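Local coordinates for putative alpha-galactosidase (Bacteroides fragilis, PDB 4NZJ), which probably hydrolyses terminal, non-reducing alpha-D-galactose residues from alpha-galactosides, as a member of glycosyl hydrolase family 27, at residues A[148-153]-A[203-208]; A[234-239]-A[266-271]; A[302-307]-A[392-397]. All blocks are in the same frame, centred on the assembly; numbering follows the deposited sequence. Where two conformers were deposited one is given.

Interaction 1 (A[148-153]-A[203-208])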
ATOM      1  N   PRO A 148      21.900  -2.934 -19.250  1.00 22.06           N
ATOM      2  CA  PRO A 148      21.593  -1.779 -20.098  1.00 22.52           C
ATOM      3  C   PRO A 148      20.905  -2.103 -21.425  1.00 22.79           C
ATOM      4  O   PRO A 148      20.010  -1.367 -21.839  1.00 24.54           O
ATOM      5  CB  PRO A 148      22.963  -1.158 -20.357  1.00 24.25           C
ATOM      6  CG  PRO A 148      23.774  -1.539 -19.171  1.00 24.70           C
ATOM      7  CD  PRO A 148      23.292  -2.901 -18.764  1.00 23.81           C
ATOM      8  N   GLU A 149      21.317  -3.185 -22.075  1.00 22.89           N
ATOM      9  CA  GLU A 149      20.813  -3.512 -23.405  1.00 25.18           C
ATOM     10  C   GLU A 149      19.962  -4.774 -23.386  1.00 22.92           C
ATOM     11  O   GLU A 149      20.220  -5.711 -22.623  1.00 21.89           O
ATOM     12  CB  GLU A 149      21.969  -3.696 -24.390  1.00 28.87           C
ATOM     13  CG  GLU A 149      22.898  -2.496 -24.516  1.00 33.02           C
ATOM     14  CD  GLU A 149      22.184  -1.231 -24.967  1.00 38.69           C
ATOM     15  OE1 GLU A 149      21.260  -1.318 -25.804  1.00 42.25           O
ATOM     16  OE2 GLU A 149      22.549  -0.141 -24.482  1.00 42.43           O
ATOM     17  N   ARG A 150      18.943  -4.787 -24.239  1.00 21.99           N
ATOM     18  CA  ARG A 150      18.171  -6.001 -24.497  1.00 21.11           C
ATOM     19  C   ARG A 150      19.112  -7.043 -25.095  1.00 21.68           C
ATOM     20  O   ARG A 150      20.043  -6.710 -25.827  1.00 22.53           O
ATOM     21  CB  ARG A 150      17.012  -5.699 -25.455  1.00 21.18           C
ATOM     22  CG  ARG A 150      16.049  -6.858 -25.677  1.00 20.58           C
ATOM     23  CD  ARG A 150      14.751  -6.389 -26.320  1.00 20.70           C
ATOM     24  NE  ARG A 150      14.013  -5.508 -25.429  1.00 20.27           N
ATOM     25  CZ  ARG A 150      13.109  -5.897 -24.531  1.00 19.22           C
ATOM     26  NH1 ARG A 150      12.777  -7.181 -24.391  1.00 18.36           N
ATOM     27  NH2 ARG A 150      12.527  -4.985 -23.765  1.00 18.99           N
ATOM     28  N   GLY A 151      18.902  -8.308 -24.760  1.00 21.72           N
ATOM     29  CA  GLY A 151      19.674  -9.375 -25.368  1.00 23.12           C
ATOM     30  C   GLY A 151      19.397  -9.443 -26.860  1.00 23.83           C
ATOM     31  O   GLY A 151      18.322  -9.050 -27.313  1.00 23.45           O
ATOM     32  N   ALA A 152      20.369  -9.918 -27.634  1.00 25.59           N
ATOM     33  CA  ALA A 152      20.145 -10.160 -29.056  1.00 26.75           C
ATOM     34  C   ALA A 152      19.014 -11.174 -29.268  1.00 27.10           C
ATOM     35  O   ALA A 152      18.409 -11.210 -30.338  1.00 26.34           O
ATOM     36  CB  ALA A 152      21.418 -10.636 -29.739  1.00 29.10           C
ATOM     37  N   ASP A 153      18.725 -11.975 -28.243  1.00 26.30           N
ATOM     38  CA  ASP A 153      17.596 -12.915 -28.278  1.00 27.06           C
ATOM     39  C   ASP A 153      16.213 -12.270 -28.104  1.00 24.45           C
ATOM     40  O   ASP A 153      15.201 -12.960 -28.203  1.00 23.38           O
ATOM     41  CB  ASP A 153      17.788 -14.036 -27.251  1.00 28.75           C
ATOM     42  CG  ASP A 153      17.699 -13.559 -25.802  1.00 31.32           C
ATOM     43  OD1 ASP A 153      17.479 -12.359 -25.528  1.00 29.36           O
ATOM     44  OD2 ASP A 153      17.851 -14.418 -24.912  1.00 38.62           O
ATOM     45  N   GLU A 203       4.814  -7.532 -24.849  1.00 21.31           N
ATOM     46  CA  GLU A 203       4.294  -8.888 -24.761  1.00 23.52           C
ATOM     47  C   GLU A 203       5.382  -9.839 -24.260  1.00 21.35           C
ATOM     48  O   GLU A 203       5.158 -10.617 -23.324  1.00 21.13           O
ATOM     49  CB  GLU A 203       3.740  -9.347 -26.111  1.00 26.03           C
ATOM     50  CG  GLU A 203       2.664  -8.431 -26.691  1.00 31.15           C
ATOM     51  CD  GLU A 203       3.186  -7.491 -27.777  1.00 36.02           C
ATOM     52  OE1 GLU A 203       4.241  -6.834 -27.582  1.00 29.40           O
ATOM     53  OE2 GLU A 203       2.526  -7.405 -28.839  1.00 41.25           O
ATOM     54  N   THR A 204       6.565  -9.762 -24.862  1.00 20.88           N
ATOM     55  CA  THR A 204       7.703 -10.571 -24.423  1.00 20.35           C
ATOM     56  C   THR A 204       8.024 -10.332 -22.950  1.00 19.58           C
ATOM     57  O   THR A 204       8.199 -11.274 -22.172  1.00 19.52           O
ATOM     58  CB  THR A 204       8.963 -10.263 -25.262  1.00 22.22           C
ATOM     59  OG1 THR A 204       8.720 -10.618 -26.626  1.00 23.37           O
ATOM     60  CG2 THR A 204      10.174 -11.042 -24.758  1.00 23.25           C
ATOM     61  N   ASP A 205       8.109  -9.068 -22.568  1.00 18.54           N
ATOM     62  CA  ASP A 205       8.520  -8.737 -21.212  1.00 18.21           C
ATOM     63  C   ASP A 205       7.491  -9.205 -20.181  1.00 18.25           C
ATOM     64  O   ASP A 205       7.854  -9.794 -19.163  1.00 18.07           O
ATOM     65  CB  ASP A 205       8.836  -7.249 -21.092  1.00 18.81           C
ATOM     66  CG  ASP A 205      10.069  -6.851 -21.893  1.00 19.26           C
ATOM     67  OD1 ASP A 205      10.698  -7.728 -22.523  1.00 19.61           O
ATOM     68  OD2 ASP A 205      10.407  -5.651 -21.900  1.00 19.49           O
ATOM     69  N   ALA A 206       6.212  -8.983 -20.469  1.00 18.58           N
ATOM     70  CA  ALA A 206       5.144  -9.433 -19.579  1.00 18.41           C
ATOM     71  C   ALA A 206       5.171 -10.954 -19.400  1.00 18.94           C
ATOM     72  O   ALA A 206       5.011 -11.453 -18.279  1.00 18.85           O
ATOM     73  CB  ALA A 206       3.790  -8.982 -20.104  1.00 18.71           C
ATOM     74  N   LYS A 207       5.379 -11.685 -20.492  1.00 19.15           N
ATOM     75  CA  LYS A 207       5.439 -13.146 -20.427  0.50 20.82           C
ATOM     76  C   LYS A 207       6.633 -13.600 -19.595  1.00 19.96           C
ATOM     77  O   LYS A 207       6.537 -14.566 -18.835  1.00 19.79           O
ATOM     78  CB  LYS A 207       5.490 -13.764 -21.827  0.50 23.36           C
ATOM     79  CG  LYS A 207       4.165 -13.691 -22.567  0.50 26.73           C
ATOM     80  CD  LYS A 207       3.089 -14.494 -21.853  0.50 29.99           C
ATOM     81  CE  LYS A 207       1.727 -14.322 -22.503  0.50 31.70           C
ATOM     82  NZ  LYS A 207       1.813 -14.349 -23.989  0.50 34.93           N
ATOM     83  N   ASP A 208       7.758 -12.895 -19.721  1.00 19.24           N
ATOM     84  CA  ASP A 208       8.924 -13.214 -18.899  1.00 19.67           C
ATOM     85  C   ASP A 208       8.622 -12.943 -17.426  1.00 18.73           C
ATOM     86  O   ASP A 208       8.890 -13.794 -16.564  1.00 19.09           O
ATOM     87  CB  ASP A 208      10.160 -12.418 -19.340  1.00 20.89           C
ATOM     88  CG  ASP A 208      10.841 -13.005 -20.568  1.00 24.64           C
ATOM     89  OD1 ASP A 208      10.541 -14.152 -20.974  1.00 24.55           O
ATOM     90  OD2 ASP A 208      11.717 -12.315 -21.132  1.00 25.39           O
TER
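Arg150 and Asp205 form a bidentate salt bridge, and this one pair makes the contact. The arginine meets the carboxylate end-on with its two terminal nitrogens. NH1 of Arg150 donates to OD1 of Asp205 at 2.8 Å, and NH2 of Arg150 donates to OD2 of Asp205 at 2.9 Å. Both bonds are nearly straight, at 172° and 173°. Each oxygen accepts through its syn lone pair. The guanidinium and carboxylate planes lie only 11° apart, so the two flat groups are held almost in one plane. With CG anti to the backbone N and a bend at chi3, Arg150 reaches the carboxylate although its CA lies 10.6 Å from CA of Asp205.

Further hydrogen bonds fix both ends. NH1 of Arg150 also reaches the carbonyl of Gly154, and NH2 that of Gly197. OD2 of Asp205 takes a second bond from the hydroxyl of Ser198. Tyr201 adds a cation-pi contact to the guanidinium. The side chain of Leu156 touches both Arg150 and Asp205.

The pair ties a loop of the TIM-barrel domain to one of its helices. Segment 148-153 belongs to the loop between strand 138-140 and helix 166-176. Asp205 sits on helix 202-212, whose Ala206 packs on helix 228-243.

Interaction 2 (A[234-239]-A[266-271])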
ATOM      1  N   ARG A 234       0.712   3.688 -24.720  1.00 20.60           N
ATOM      2  CA  ARG A 234       1.827   2.873 -24.223  1.00 20.28           C
ATOM      3  C   ARG A 234       1.443   2.133 -22.940  1.00 18.93           C
ATOM      4  O   ARG A 234       1.785   0.960 -22.757  1.00 19.52           O
ATOM      5  CB  ARG A 234       3.079   3.725 -24.003  1.00 20.00           C
ATOM      6  CG  ARG A 234       3.660   4.278 -25.293  1.00 21.31           C
ATOM      7  CD  ARG A 234       5.065   4.827 -25.101  1.00 21.78           C
ATOM      8  NE  ARG A 234       5.561   5.403 -26.347  1.00 23.27           N
ATOM      9  CZ  ARG A 234       6.834   5.689 -26.613  1.00 24.32           C
ATOM     10  NH1 ARG A 234       7.797   5.460 -25.730  1.00 22.87           N
ATOM     11  NH2 ARG A 234       7.147   6.204 -27.794  1.00 25.97           N
ATOM     12  N   TYR A 235       0.711   2.809 -22.062  1.00 18.14           N
ATOM     13  CA  TYR A 235       0.219   2.165 -20.848  1.00 17.92           C
ATOM     14  C   TYR A 235      -0.845   1.125 -21.174  1.00 19.21           C
ATOM     15  O   TYR A 235      -0.847   0.046 -20.595  1.00 19.32           O
ATOM     16  CB  TYR A 235      -0.274   3.195 -19.827  1.00 17.82           C
ATOM     17  CG  TYR A 235       0.873   3.788 -19.050  1.00 17.35           C
ATOM     18  CD1 TYR A 235       1.540   3.038 -18.088  1.00 16.93           C
ATOM     19  CD2 TYR A 235       1.332   5.077 -19.311  1.00 17.74           C
ATOM     20  CE1 TYR A 235       2.614   3.557 -17.393  1.00 17.17           C
ATOM     21  CE2 TYR A 235       2.405   5.607 -18.616  1.00 18.06           C
ATOM     22  CZ  TYR A 235       3.044   4.841 -17.662  1.00 17.57           C
ATOM     23  OH  TYR A 235       4.114   5.360 -16.973  1.00 18.69           O
ATOM     24  N   ALA A 236      -1.726   1.428 -22.124  1.00 18.14           N
ATOM     25  CA  ALA A 236      -2.743   0.452 -22.532  1.00 19.03           C
ATOM     26  C   ALA A 236      -2.110  -0.816 -23.110  1.00 19.65           C
ATOM     27  O   ALA A 236      -2.564  -1.920 -22.826  1.00 21.29           O
ATOM     28  CB  ALA A 236      -3.708   1.067 -23.527  1.00 19.53           C
ATOM     29  N   LYS A 237      -1.072  -0.644 -23.923  1.00 20.17           N
ATOM     30  CA  LYS A 237      -0.363  -1.763 -24.553  1.00 21.55           C
ATOM     31  C   LYS A 237       0.225  -2.714 -23.510  1.00 20.28           C
ATOM     32  O   LYS A 237       0.050  -3.933 -23.602  1.00 20.96           O
ATOM     33  CB  LYS A 237       0.751  -1.230 -25.460  1.00 24.46           C
ATOM     34  CG  LYS A 237       1.620  -2.292 -26.122  1.00 28.74           C
ATOM     35  CD  LYS A 237       0.911  -2.985 -27.266  1.00 33.37           C
ATOM     36  CE  LYS A 237       1.792  -4.069 -27.873  1.00 37.55           C
ATOM     37  NZ  LYS A 237       3.089  -3.536 -28.381  1.00 37.96           N
HETATM   38  N   MSE A 238       0.920  -2.163 -22.517  1.00 19.59           N
HETATM   39  CA  MSE A 238       1.500  -3.004 -21.465  1.00 19.07           C
HETATM   40  C   MSE A 238       0.401  -3.623 -20.628  1.00 19.52           C
HETATM   41  O   MSE A 238       0.527  -4.763 -20.192  1.00 20.23           O
HETATM   42  CB  MSE A 238       2.505  -2.234 -20.603  1.00 17.97           C
HETATM   43  CG  MSE A 238       3.050  -3.041 -19.420  1.00 17.34           C
HETATM   44 SE   MSE A 238       3.911  -4.738 -19.967  0.75 17.61          SE
HETATM   45  CE  MSE A 238       5.726  -4.024 -20.227  1.00 18.87           C
ATOM     46  N   GLY A 239      -0.689  -2.894 -20.402  1.00 19.24           N
ATOM     47  CA  GLY A 239      -1.828  -3.450 -19.667  1.00 19.65           C
ATOM     48  C   GLY A 239      -2.373  -4.705 -20.337  1.00 20.81           C
ATOM     49  O   GLY A 239      -2.610  -5.722 -19.681  1.00 20.23           O
ATOM     50  N   LYS A 266      -6.951   3.782 -14.690  1.00 18.65           N
ATOM     51  CA  LYS A 266      -7.757   2.603 -14.369  1.00 19.71           C
ATOM     52  C   LYS A 266      -8.354   2.008 -15.640  1.00 20.68           C
ATOM     53  O   LYS A 266      -8.413   0.785 -15.817  1.00 21.12           O
ATOM     54  CB  LYS A 266      -8.863   2.936 -13.373  1.00 20.22           C
ATOM     55  CG  LYS A 266      -9.490   1.686 -12.776  1.00 21.39           C
ATOM     56  CD  LYS A 266     -10.633   2.000 -11.829  1.00 23.72           C
ATOM     57  CE  LYS A 266     -11.163   0.720 -11.203  1.00 26.71           C
ATOM     58  NZ  LYS A 266     -12.292   0.988 -10.275  1.00 30.24           N
ATOM     59  N   GLN A 267      -8.774   2.894 -16.535  1.00 20.51           N
ATOM     60  CA  GLN A 267      -9.409   2.512 -17.785  1.00 22.71           C
ATOM     61  C   GLN A 267      -8.482   1.719 -18.725  1.00 23.50           C
ATOM     62  O   GLN A 267      -8.957   0.873 -19.483  1.00 25.81           O
ATOM     63  CB  GLN A 267      -9.963   3.774 -18.465  1.00 24.61           C
ATOM     64  CG  GLN A 267     -11.128   4.423 -17.711  1.00 27.44           C
ATOM     65  CD  GLN A 267     -10.743   5.396 -16.578  1.00 28.31           C
ATOM     66  OE1 GLN A 267      -9.614   5.418 -16.069  1.00 25.17           O
ATOM     67  NE2 GLN A 267     -11.714   6.211 -16.174  1.00 30.96           N
ATOM     68  N   VAL A 268      -7.172   1.972 -18.660  1.00 22.38           N
ATOM     69  CA  VAL A 268      -6.200   1.243 -19.486  1.00 23.02           C
ATOM     70  C   VAL A 268      -5.581   0.039 -18.765  1.00 23.49           C
ATOM     71  O   VAL A 268      -4.696  -0.620 -19.311  1.00 24.09           O
ATOM     72  CB  VAL A 268      -5.077   2.162 -20.028  1.00 22.79           C
ATOM     73  CG1 VAL A 268      -5.672   3.326 -20.808  1.00 24.06           C
ATOM     74  CG2 VAL A 268      -4.164   2.666 -18.916  1.00 21.81           C
ATOM     75  N   GLY A 269      -6.039  -0.232 -17.543  1.00 22.09           N
ATOM     76  CA  GLY A 269      -5.650  -1.429 -16.806  1.00 21.94           C
ATOM     77  C   GLY A 269      -4.873  -1.220 -15.522  1.00 20.43           C
ATOM     78  O   GLY A 269      -4.549  -2.193 -14.828  1.00 20.40           O
ATOM     79  N   GLY A 270      -4.567   0.031 -15.187  1.00 18.46           N
ATOM     80  CA  GLY A 270      -3.808   0.327 -13.982  1.00 18.26           C
ATOM     81  C   GLY A 270      -4.603   0.094 -12.713  1.00 17.99           C
ATOM     82  O   GLY A 270      -5.814   0.285 -12.689  1.00 18.82           O
ATOM     83  N   HIS A 271      -3.919  -0.324 -11.651  1.00 16.28           N
ATOM     84  CA  HIS A 271      -4.540  -0.480 -10.337  1.00 16.02           C
ATOM     85  C   HIS A 271      -4.142   0.618  -9.365  1.00 16.22           C
ATOM     86  O   HIS A 271      -4.785   0.807  -8.334  1.00 16.98           O
ATOM     87  CB  HIS A 271      -4.198  -1.843  -9.759  1.00 16.40           C
ATOM     88  CG  HIS A 271      -4.620  -2.966 -10.643  1.00 17.38           C
ATOM     89  ND1 HIS A 271      -3.734  -3.671 -11.425  1.00 19.09           N
ATOM     90  CD2 HIS A 271      -5.847  -3.454 -10.933  1.00 18.24           C
ATOM     91  CE1 HIS A 271      -4.391  -4.571 -12.132  1.00 19.21           C
ATOM     92  NE2 HIS A 271      -5.677  -4.455 -11.857  1.00 19.31           N
TER
HETATM   93  O   HOH W   1      -5.011  -2.095 -21.544  1.00 26.80           O
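Val268 points its side chain at the helix and rests over the backbone and methyl group of Ala236. CB of Val268 lies 3.8 Å from CA of Ala236 and 3.9 Å from CB of Ala236. The two valine methyls then part. CG1 stays by the alanine methyl, while CG2 lies 4.0 Å from CB of Tyr235. A first torsion of -56° sets CG1 beside the backbone N of Val268 and CG2 between that N and the carbonyl carbon. Tyr235 offers this contact only its CB. Its ring leads away into the domain, where OH bonds to the carbonyl O of Tyr219 and the side chain packs on Val253.

The helix belongs to the TIM barrel: helix 228-243 follows strand 216-220 and precedes strand 250-254. The loop from 266 to 271 leads into strand 272-274 and opens with a type I beta turn from Lys266 to Gly269. About one helical turn on from Ala236, CA of Gly239 lies 4.0 Å from O of Val268, with no side chain between them.

One water joins the two backbones beside this packing. It donates to Ala236 O at 2.8 Å and to Val268 O at 2.7 Å.

Interaction 3 (A[302-307]-A[392-397])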
ATOM      1  N   ILE A 302      -1.768  18.141  -3.606  1.00 18.83           N
ATOM      2  CA  ILE A 302      -2.027  17.558  -4.921  1.00 17.87           C
ATOM      3  C   ILE A 302      -3.122  16.492  -4.868  1.00 18.29           C
ATOM      4  O   ILE A 302      -4.022  16.476  -5.713  1.00 18.31           O
ATOM      5  CB  ILE A 302      -0.732  16.977  -5.543  1.00 18.41           C
ATOM      6  CG1 ILE A 302       0.245  18.119  -5.860  1.00 20.00           C
ATOM      7  CG2 ILE A 302      -1.045  16.164  -6.799  1.00 19.44           C
ATOM      8  CD1 ILE A 302       1.656  17.657  -6.173  1.00 21.02           C
ATOM      9  N   ASN A 303      -3.050  15.612  -3.877  1.00 18.18           N
ATOM     10  CA  ASN A 303      -3.988  14.503  -3.787  1.00 17.81           C
ATOM     11  C   ASN A 303      -5.364  14.903  -3.258  1.00 17.67           C
ATOM     12  O   ASN A 303      -6.348  14.243  -3.564  1.00 17.66           O
ATOM     13  CB  ASN A 303      -3.409  13.383  -2.916  1.00 18.08           C
ATOM     14  CG  ASN A 303      -3.936  12.010  -3.300  1.00 18.87           C
ATOM     15  OD1 ASN A 303      -4.306  11.776  -4.448  1.00 19.70           O
ATOM     16  ND2 ASN A 303      -3.956  11.084  -2.334  1.00 19.90           N
ATOM     17  N   ALA A 304      -5.434  15.974  -2.463  1.00 17.31           N
ATOM     18  CA  ALA A 304      -6.694  16.371  -1.800  1.00 18.29           C
ATOM     19  C   ALA A 304      -7.920  16.411  -2.716  1.00 19.14           C
ATOM     20  O   ALA A 304      -8.955  15.852  -2.362  1.00 20.44           O
ATOM     21  CB  ALA A 304      -6.541  17.704  -1.077  1.00 18.91           C
ATOM     22  N   PRO A 305      -7.818  17.066  -3.891  1.00 19.67           N
ATOM     23  CA  PRO A 305      -9.028  17.142  -4.728  1.00 20.05           C
ATOM     24  C   PRO A 305      -9.305  15.919  -5.616  1.00 19.81           C
ATOM     25  O   PRO A 305     -10.226  15.963  -6.439  1.00 20.65           O
ATOM     26  CB  PRO A 305      -8.767  18.381  -5.594  1.00 21.01           C
ATOM     27  CG  PRO A 305      -7.289  18.444  -5.712  1.00 22.19           C
ATOM     28  CD  PRO A 305      -6.745  17.941  -4.400  1.00 21.51           C
ATOM     29  N   LEU A 306      -8.548  14.838  -5.444  1.00 19.36           N
ATOM     30  CA  LEU A 306      -8.641  13.681  -6.340  1.00 18.29           C
ATOM     31  C   LEU A 306      -9.437  12.484  -5.796  1.00 18.07           C
ATOM     32  O   LEU A 306      -9.437  11.421  -6.417  1.00 17.88           O
ATOM     33  CB  LEU A 306      -7.234  13.218  -6.722  1.00 18.10           C
ATOM     34  CG  LEU A 306      -6.341  14.295  -7.337  1.00 18.88           C
ATOM     35  CD1 LEU A 306      -4.983  13.699  -7.669  1.00 18.78           C
ATOM     36  CD2 LEU A 306      -6.986  14.919  -8.564  1.00 19.71           C
ATOM     37  N   SER A 307     -10.144  12.665  -4.682  1.00 19.95           N
ATOM     38  CA  SER A 307     -10.832  11.555  -4.025  0.50 20.17           C
ATOM     39  C   SER A 307     -11.817  10.815  -4.938  1.00 21.00           C
ATOM     40  O   SER A 307     -11.936   9.596  -4.863  1.00 21.26           O
ATOM     41  CB  SER A 307     -11.542  12.046  -2.758  0.50 21.30           C
ATOM     42  OG  SER A 307     -12.448  13.090  -3.050  0.50 21.09           O
ATOM     43  N   ALA A 392     -10.277   9.636   1.669  1.00 17.69           N
ATOM     44  CA  ALA A 392     -10.793  10.735   2.490  1.00 17.88           C
ATOM     45  C   ALA A 392     -10.824  12.046   1.716  1.00 18.96           C
ATOM     46  O   ALA A 392      -9.907  12.343   0.950  1.00 19.10           O
ATOM     47  CB  ALA A 392      -9.948  10.913   3.733  1.00 17.99           C
ATOM     48  N   GLU A 393     -11.879  12.818   1.933  1.00 18.98           N
ATOM     49  CA  GLU A 393     -11.965  14.176   1.426  1.00 20.89           C
ATOM     50  C   GLU A 393     -11.394  15.110   2.472  1.00 20.31           C
ATOM     51  O   GLU A 393     -11.595  14.898   3.673  1.00 20.84           O
ATOM     52  CB  GLU A 393     -13.416  14.556   1.163  1.00 24.37           C
ATOM     53  CG  GLU A 393     -14.037  13.870  -0.042  1.00 30.32           C
ATOM     54  CD  GLU A 393     -15.516  14.172  -0.169  1.00 40.22           C
ATOM     55  OE1 GLU A 393     -16.308  13.596   0.604  1.00 47.47           O
ATOM     56  OE2 GLU A 393     -15.893  14.985  -1.039  1.00 47.39           O
ATOM     57  N   ARG A 394     -10.693  16.148   2.025  1.00 18.93           N
ATOM     58  CA  ARG A 394     -10.273  17.206   2.928  1.00 19.37           C
ATOM     59  C   ARG A 394     -11.409  18.217   2.964  1.00 20.65           C
ATOM     60  O   ARG A 394     -11.478  19.141   2.146  1.00 21.56           O
ATOM     61  CB  ARG A 394      -8.953  17.836   2.489  1.00 19.33           C
ATOM     62  CG  ARG A 394      -8.452  18.889   3.468  1.00 20.52           C
ATOM     63  CD  ARG A 394      -7.114  19.461   3.055  1.00 21.40           C
ATOM     64  NE  ARG A 394      -7.195  20.146   1.769  1.00 22.29           N
ATOM     65  CZ  ARG A 394      -6.146  20.590   1.076  1.00 25.51           C
ATOM     66  NH1 ARG A 394      -4.915  20.417   1.531  1.00 28.86           N
ATOM     67  NH2 ARG A 394      -6.329  21.206  -0.080  1.00 28.34           N
ATOM     68  N   SER A 395     -12.318  18.009   3.913  1.00 20.20           N
ATOM     69  CA  SER A 395     -13.541  18.797   4.015  1.00 21.18           C
ATOM     70  C   SER A 395     -13.277  20.243   4.405  1.00 19.60           C
ATOM     71  O   SER A 395     -14.020  21.147   4.003  1.00 19.80           O
ATOM     72  CB  SER A 395     -14.493  18.160   5.026  1.00 23.34           C
ATOM     73  OG  SER A 395     -14.814  16.837   4.637  1.00 26.88           O
ATOM     74  N   ILE A 396     -12.255  20.454   5.228  1.00 18.10           N
ATOM     75  CA  ILE A 396     -11.839  21.787   5.627  1.00 19.10           C
ATOM     76  C   ILE A 396     -10.317  21.903   5.559  1.00 18.66           C
ATOM     77  O   ILE A 396      -9.603  21.064   6.103  1.00 18.28           O
ATOM     78  CB  ILE A 396     -12.304  22.132   7.062  1.00 20.57           C
ATOM     79  CG1 ILE A 396     -13.819  21.951   7.190  1.00 21.75           C
ATOM     80  CG2 ILE A 396     -11.905  23.557   7.426  1.00 22.97           C
ATOM     81  CD1 ILE A 396     -14.368  22.242   8.572  1.00 22.70           C
ATOM     82  N   ARG A 397      -9.839  22.947   4.884  1.00 18.90           N
ATOM     83  CA  ARG A 397      -8.434  23.338   4.944  1.00 18.84           C
ATOM     84  C   ARG A 397      -8.392  24.736   5.533  1.00 19.35           C
ATOM     85  O   ARG A 397      -8.554  25.731   4.823  1.00 20.34           O
ATOM     86  CB  ARG A 397      -7.764  23.329   3.558  1.00 19.25           C
ATOM     87  CG  ARG A 397      -6.249  23.486   3.656  1.00 21.22           C
ATOM     88  CD  ARG A 397      -5.588  24.011   2.389  1.00 23.70           C
ATOM     89  NE  ARG A 397      -4.139  24.000   2.578  1.00 24.11           N
ATOM     90  CZ  ARG A 397      -3.448  24.917   3.252  1.00 25.15           C
ATOM     91  NH1 ARG A 397      -4.044  25.977   3.791  1.00 26.25           N
ATOM     92  NH2 ARG A 397      -2.130  24.780   3.377  1.00 28.15           N
TER
HETATM   93  O   HOH W   2      -8.613  13.302  -1.217  1.00 19.82           O
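Arg394 leaves its backbone with CG anti to N (chi1 -176°), stays extended through chi2, and then bends at chi3 (62°). This brings its guanidinium flat against the methyl group of Ala304. The contact joins the TIM-barrel domain, through residues 302-307, which run on from helix 296-303, to the C-terminal beta domain. There Arg394 lies on strand 393-397, an outer strand of an antiparallel sheet.

The methyl carbon of Ala304 sits 3.5 Å above the guanidinium plane, over its centre. Its distance to CZ of Arg394 is 3.6 Å. The other face is taken by CD of Arg397, at nearly the same height and also central. The guanidinium is therefore sandwiched between aliphatic carbons, one from each domain. The polar end has its own partner: NH1 of Arg394 makes a salt bridge to OE1 of Glu301. NE of Arg397 pairs with OE2 of the same glutamate. One helix carboxylate thus holds two arginines of the strand. Nearby, Ser395 and Ile396 form a classic beta bulge opposite Ile403 of strand 401-407.

A second, smaller patch lies at Ser307. Its side chain points to the strand. In the conformer given, OG of Ser307 is 3.5 Å from CG of Glu393, a contact that is doubtful because the side chain has a second position. CB of Ser307 faces the carbonyl oxygen of Ala392 more loosely, at 4.1 Å. Glu393 runs on extended past CG at the exposed margin of the contact.

Between the two patches a water bridges the main chains. It lies 2.8 Å from O of Ala304 and 2.7 Å from O of Ala392.

The contacts follow one another along the chain, each closing before the next opens. Interactions 1 and 2 both lie in the TIM-barrel domain, with centres 19 Å apart. They touch directly: helix 202-212, from interaction 1, packs on helix 228-243, from interaction 2, through Ala206 and the selenium of Met238. A long, weak ion pair between Glu203 and Lys237 also spans them. Interaction 3 stands apart. Its centre is 25 Å from that of interaction 2 and 41 Å from that of interaction 1, and it touches neither. Interactions 1 and 2 thus fasten loops to neighbouring barrel helices, whereas interaction 3 joins the barrel to the C-terminal beta domain.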